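Local atomic coordinates of aminotransferase (Bacillus subtilis, PDB entry 6L1O), a protein that is a pyridoxal-phosphate-dependent aminotransferase encoded in the operon for biosynthesis of the dipeptide antibiotic bacilysin. Residues Phe334-Gln339 / Pro354-Gly359; Asp119-Pro124 / Ala168-Leu173. All blocks are in the same frame, centred on the assembly; numbering follows the deposited sequence.

Interaction 1 (Phe334-Gln339 / Pro354-Gly359); sequences FETSHQ and PGEIFG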
loop_
_atom_site.group_PDB
_atom_site.type_symbol
_atom_site.label_atom_id
_atom_site.label_comp_id
_atom_site.label_asym_id
_atom_site.label_seq_id
_atom_site.Cartn_x
_atom_site.Cartn_y
_atom_site.Cartn_z
ATOM N N PHE B 334 -31.069 -7.908 27.284
ATOM C CA PHE B 334 -30.049 -8.596 26.509
ATOM C C PHE B 334 -28.766 -8.584 27.334
ATOM O O PHE B 334 -28.408 -7.567 27.978
ATOM C CB PHE B 334 -29.797 -7.881 25.152
ATOM C CG PHE B 334 -30.941 -7.982 24.203
ATOM C CD1 PHE B 334 -30.937 -8.912 23.211
ATOM C CD2 PHE B 334 -32.033 -7.146 24.334
ATOM C CE1 PHE B 334 -32.006 -9.036 22.345
ATOM C CE2 PHE B 334 -33.119 -7.256 23.465
ATOM C CZ PHE B 334 -33.103 -8.202 22.473
ATOM N N GLU B 335 -28.058 -9.690 27.303
ATOM C CA GLU B 335 -26.801 -9.783 28.064
ATOM C C GLU B 335 -25.584 -9.156 27.340
ATOM O O GLU B 335 -24.775 -8.490 27.987
ATOM C CB GLU B 335 -26.522 -11.246 28.411
ATOM C CG GLU B 335 -27.448 -11.787 29.526
ATOM C CD GLU B 335 -27.130 -11.211 30.906
ATOM O OE1 GLU B 335 -26.157 -10.412 31.059
ATOM O OE2 GLU B 335 -27.851 -11.565 31.863
ATOM N N THR B 336 -25.461 -9.376 26.035
ATOM C CA THR B 336 -24.358 -8.816 25.275
ATOM C C THR B 336 -24.781 -8.119 23.997
ATOM O O THR B 336 -25.851 -8.350 23.498
ATOM C CB THR B 336 -23.320 -9.848 24.858
ATOM O OG1 THR B 336 -23.868 -10.665 23.818
ATOM C CG2 THR B 336 -22.833 -10.673 26.063
ATOM N N SER B 337 -23.852 -7.340 23.442
ATOM C CA SER B 337 -24.103 -6.557 22.246
ATOM C C SER B 337 -24.286 -7.418 21.041
ATOM O O SER B 337 -25.099 -7.080 20.174
ATOM C CB SER B 337 -22.971 -5.527 22.059
ATOM O OG SER B 337 -21.721 -6.197 21.839
ATOM N N HIS B 338 -23.547 -8.529 20.950
ATOM C CA HIS B 338 -23.648 -9.432 19.791
ATOM C C HIS B 338 -25.039 -10.061 19.733
ATOM O O HIS B 338 -25.559 -10.265 18.662
ATOM C CB HIS B 338 -22.579 -10.539 19.782
ATOM C CG HIS B 338 -21.367 -10.229 18.947
ATOM N ND1 HIS B 338 -20.099 -10.091 19.491
ATOM C CD2 HIS B 338 -21.220 -10.030 17.613
ATOM C CE1 HIS B 338 -19.224 -9.831 18.526
ATOM N NE2 HIS B 338 -19.882 -9.767 17.380
ATOM N N GLN B 339 -25.615 -10.334 20.899
ATOM C CA GLN B 339 -26.957 -10.920 21.017
ATOM C C GLN B 339 -28.047 -9.875 20.550
ATOM O O GLN B 339 -29.004 -10.198 19.813
ATOM C CB GLN B 339 -27.154 -11.308 22.482
ATOM C CG GLN B 339 -28.459 -11.922 22.837
ATOM C CD GLN B 339 -28.507 -12.281 24.311
ATOM O OE1 GLN B 339 -27.444 -12.412 24.974
ATOM N NE2 GLN B 339 -29.742 -12.466 24.845
ATOM N N PRO B 354 -21.981 -4.292 16.881
ATOM C CA PRO B 354 -21.973 -4.638 18.304
ATOM C C PRO B 354 -20.743 -4.091 18.960
ATOM O O PRO B 354 -19.656 -4.142 18.388
ATOM C CB PRO B 354 -22.015 -6.195 18.297
ATOM C CG PRO B 354 -21.501 -6.589 16.965
ATOM C CD PRO B 354 -21.757 -5.467 16.010
ATOM N N GLY B 355 -20.923 -3.493 20.137
ATOM C CA GLY B 355 -19.873 -2.780 20.798
ATOM C C GLY B 355 -18.679 -3.646 21.141
ATOM O O GLY B 355 -17.576 -3.177 21.240
ATOM N N GLU B 356 -18.906 -4.920 21.317
ATOM C CA GLU B 356 -17.798 -5.805 21.692
ATOM C C GLU B 356 -16.806 -6.067 20.590
ATOM O O GLU B 356 -15.700 -6.506 20.849
ATOM C CB GLU B 356 -18.292 -7.084 22.336
ATOM C CG GLU B 356 -19.175 -7.945 21.508
ATOM C CD GLU B 356 -19.971 -8.899 22.425
ATOM O OE1 GLU B 356 -19.394 -9.942 22.837
ATOM O OE2 GLU B 356 -21.137 -8.588 22.771
ATOM N N ILE B 357 -17.111 -5.687 19.350
ATOM C CA ILE B 357 -16.063 -5.796 18.384
ATOM C C ILE B 357 -14.949 -4.777 18.639
ATOM O O ILE B 357 -13.813 -4.949 18.164
ATOM C CB ILE B 357 -16.531 -5.741 16.917
ATOM C CG1 ILE B 357 -16.869 -4.371 16.500
ATOM C CG2 ILE B 357 -17.662 -6.716 16.656
ATOM C CD1 ILE B 357 -15.888 -3.811 15.546
ATOM N N PHE B 358 -15.253 -3.746 19.427
ATOM C CA PHE B 358 -14.246 -2.768 19.853
ATOM C C PHE B 358 -13.519 -3.156 21.152
ATOM O O PHE B 358 -12.659 -2.421 21.609
ATOM C CB PHE B 358 -14.918 -1.407 20.009
ATOM C CG PHE B 358 -15.654 -0.959 18.778
ATOM C CD1 PHE B 358 -14.970 -0.377 17.733
ATOM C CD2 PHE B 358 -17.025 -1.156 18.661
ATOM C CE1 PHE B 358 -15.636 -0.015 16.580
ATOM C CE2 PHE B 358 -17.699 -0.785 17.523
ATOM C CZ PHE B 358 -16.985 -0.234 16.473
ATOM N N GLY B 359 -13.908 -4.276 21.757
ATOM C CA GLY B 359 -13.254 -4.766 22.982
ATOM C C GLY B 359 -14.292 -5.029 24.053
ATOM O O GLY B 359 -15.465 -4.665 23.941
#

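Interaction 2 (Asp119-Pro124 / Ala168-Leu173); sequences DIALVP and AKLMFL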
loop_
_atom_site.group_PDB
_atom_site.type_symbol
_atom_site.label_atom_id
_atom_site.label_comp_id
_atom_site.label_asym_id
_atom_site.label_seq_id
_atom_site.Cartn_x
_atom_site.Cartn_y
_atom_site.Cartn_z
ATOM N N ASP B 119 7.500 -6.523 22.263
ATOM C CA ASP B 119 7.203 -5.257 22.889
ATOM C C ASP B 119 5.684 -5.223 23.244
ATOM O O ASP B 119 4.919 -5.960 22.728
ATOM C CB ASP B 119 7.493 -4.100 21.923
ATOM C CG ASP B 119 8.968 -3.769 21.766
ATOM O OD1 ASP B 119 9.784 -4.250 22.531
ATOM O OD2 ASP B 119 9.315 -2.978 20.877
ATOM N N ILE B 120 5.293 -4.337 24.121
ATOM C CA ILE B 120 3.909 -4.122 24.482
ATOM C C ILE B 120 3.412 -2.891 23.746
ATOM O O ILE B 120 4.126 -1.893 23.660
ATOM C CB ILE B 120 3.729 -3.959 26.010
ATOM C CG1 ILE B 120 3.675 -5.352 26.644
ATOM C CG2 ILE B 120 2.465 -3.173 26.350
ATOM C CD1 ILE B 120 3.770 -5.396 28.157
ATOM N N ALA B 121 2.175 -2.967 23.238
ATOM C CA ALA B 121 1.463 -1.795 22.718
ATOM C C ALA B 121 0.252 -1.517 23.639
ATOM O O ALA B 121 -0.511 -2.424 23.952
ATOM C CB ALA B 121 1.013 -2.030 21.292
ATOM N N LEU B 122 0.148 -0.293 24.096
ATOM C CA LEU B 122 -0.977 0.159 24.875
ATOM C C LEU B 122 -2.135 0.572 23.941
ATOM O O LEU B 122 -1.954 1.509 23.138
ATOM C CB LEU B 122 -0.577 1.348 25.721
ATOM C CG LEU B 122 0.506 1.095 26.793
ATOM C CD1 LEU B 122 1.115 2.398 27.256
ATOM C CD2 LEU B 122 -0.127 0.344 27.926
ATOM N N VAL B 123 -3.286 -0.089 24.083
ATOM C CA VAL B 123 -4.417 0.096 23.206
ATOM C C VAL B 123 -5.694 0.363 23.998
ATOM O O VAL B 123 -5.994 -0.339 24.958
ATOM C CB VAL B 123 -4.662 -1.151 22.305
ATOM C CG1 VAL B 123 -5.890 -0.983 21.430
ATOM C CG2 VAL B 123 -3.468 -1.418 21.415
ATOM N N PRO B 124 -6.469 1.383 23.581
ATOM C CA PRO B 124 -7.734 1.676 24.288
ATOM C C PRO B 124 -8.794 0.604 24.110
ATOM O O PRO B 124 -8.909 -0.057 23.063
ATOM C CB PRO B 124 -8.157 3.054 23.689
ATOM C CG PRO B 124 -7.522 3.077 22.389
ATOM C CD PRO B 124 -6.201 2.382 22.531
ATOM N N ALA B 168 6.517 -1.452 27.279
ATOM C CA ALA B 168 5.576 -0.608 26.499
ATOM C C ALA B 168 6.303 0.359 25.588
ATOM O O ALA B 168 6.952 1.262 26.019
ATOM C CB ALA B 168 4.625 0.126 27.408
ATOM N N LYS B 169 6.194 0.139 24.280
ATOM C CA LYS B 169 6.903 0.987 23.305
ATOM C C LYS B 169 6.027 1.838 22.409
ATOM O O LYS B 169 6.513 2.765 21.775
ATOM C CB LYS B 169 7.821 0.142 22.482
ATOM C CG LYS B 169 8.905 -0.558 23.283
ATOM C CD LYS B 169 9.789 0.378 24.132
ATOM C CE LYS B 169 10.628 1.340 23.264
ATOM N NZ LYS B 169 10.828 2.689 23.919
ATOM N N LEU B 170 4.727 1.583 22.429
ATOM C CA LEU B 170 3.798 2.315 21.586
ATOM C C LEU B 170 2.439 2.378 22.237
ATOM O O LEU B 170 1.979 1.410 22.825
ATOM C CB LEU B 170 3.689 1.653 20.244
ATOM C CG LEU B 170 2.841 2.435 19.206
ATOM C CD1 LEU B 170 3.600 2.725 17.935
ATOM C CD2 LEU B 170 1.598 1.677 18.911
ATOM N N MET B 171 1.810 3.537 22.121
ATOM C CA MET B 171 0.467 3.726 22.530
ATOM C C MET B 171 -0.394 4.327 21.387
ATOM O O MET B 171 0.027 5.243 20.748
ATOM C CB MET B 171 0.451 4.703 23.712
ATOM C CG MET B 171 -0.989 5.079 24.154
ATOM S SD MET B 171 -1.056 6.143 25.598
ATOM C CE MET B 171 -0.399 7.648 25.086
ATOM N N PHE B 172 -1.611 3.837 21.253
ATOM C CA PHE B 172 -2.652 4.456 20.395
ATOM C C PHE B 172 -3.656 5.271 21.168
ATOM O O PHE B 172 -4.173 4.831 22.207
ATOM C CB PHE B 172 -3.421 3.358 19.630
ATOM C CG PHE B 172 -2.628 2.718 18.533
ATOM C CD1 PHE B 172 -2.180 3.471 17.459
ATOM C CD2 PHE B 172 -2.387 1.363 18.549
ATOM C CE1 PHE B 172 -1.428 2.880 16.430
ATOM C CE2 PHE B 172 -1.680 0.755 17.519
ATOM C CZ PHE B 172 -1.220 1.506 16.462
ATOM N N LEU B 173 -3.991 6.450 20.649
ATOM C CA LEU B 173 -5.107 7.193 21.119
ATOM C C LEU B 173 -5.929 7.666 19.890
ATOM O O LEU B 173 -5.376 7.867 18.834
ATOM C CB LEU B 173 -4.618 8.400 21.936
ATOM C CG LEU B 173 -3.783 8.107 23.185
ATOM C CD1 LEU B 173 -3.159 9.413 23.680
ATOM C CD2 LEU B 173 -4.630 7.457 24.230
#

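Interaction 1 (Phe334-Gln339 / Pro354-Gly359)
The carboxylate of Glu-356 reaches across to the first turn of helix 337-348 and places one oxygen, OE2, between the hydroxyl of Ser-337 and the backbone of His-338. The contact thus ties the N-terminal end of that helix to the short 3-10 segment 355-358, in the loop after strand 353-354. Ser-337 OG donates to Glu-356 OE2 (2.6 Å), which receives it on its anti lone pair, the one turned away from OE1. His-338 N meets the same Glu-356 OE2 from 49° out of the carboxylate plane, at 3.0 Å. In return, Glu-356 N donates to Ser-337 OG (3.1 Å), so the serine hydroxyl is both donor and acceptor. Glu-356 CG sits between its own backbone N and carbonyl carbon, and the chain is extended beyond it, a shape that carries OE2 to the helix end.

The imidazole of His-338 lies against the same segment. Pro-354 packs over one face, with CB 4.1 Å from the His-338 ring centroid and 17° off the normal, a CH-pi contact. Glu-356 OE1 lies at the ring edge, the two planes turned 58° apart, but ND1 to OE1 is not a hydrogen bond. Thr-336 is the N-cap, its OG1 weakly accepting from Gln-339 N.

Because OE2 takes an amide N-H of the first helical turn, its negative charge is probably stabilised by the positive end of the helix dipole; two donors grip OE2 and should restrict how far the carboxylate can move.

Interaction 2 (Asp119-Pro124 / Ala168-Leu173)
Leu-122 bonds to the neighbouring strand through both its backbone polar atoms. Leu-122 N donates to Leu-170 O at 2.8 Å. Leu-122 O accepts from Phe-172 N at 3.0 Å. Toward the strand start, Lys-169 N donates to Ile-120 O (3.0 Å). Ile-120 pairs with Ala-168 but Ala-121 with Leu-170, a one-residue shift that marks a beta bulge. The pairing ends at Pro-124, which has no N-H: its CD sits 3.2 Å from Phe-172 O, a buried oxygen with no partner in the model. On one face of the sheet, the CB atoms of Leu-122 and Met-171 approach to 4.0 Å, while Leu-122 CD1 and Ile-120 CG2 both flank Ala-168 CB. Val-123 CG2 meets the Phe-172 ring at its edge, 4.1 Å from CD2.

The strands run in the same direction, 17° apart, as adjacent inner members of the seven-stranded mixed sheet of the large domain of class I aminotransferases.

Helix 130-137 packs on the sheet through Ile-135, which touches Ala-121, Val-123 and Phe-172; Tyr-131 stacks on the Phe-172 ring. At the other end, Lys-169 CG lies 3.4 Å from Asp-119 OD2. The charged ends do not meet (Asp-119 OD2 to Lys-169 NZ 6.6 Å): OD2 also accepts from Asn-116 N, and NZ bonds Asn-200 O.

How the interactions relate
Interaction 2 precedes interaction 1 in the chain; their centres are 24 Å apart, their nearest atoms about 5 Å. Both lie near the cofactor site, a shell back from it. In interaction 1 the side chain of Ile-357 is about 10 Å from the bound pyridoxal phosphate and about 7 Å from the side chains of Tyr-128 and Asn-178, which line the cofactor pocket. In interaction 2 the side chain of Pro-124 is about 7 Å from that of Tyr-128, and the side chain of Phe-172 about 9 Å from the cofactor. The loop after strand 120-125 bridges the two: Phe-358 bonds Gly-127 through the backbone and packs on Pro-126, while Ile-357 touches Pro-129.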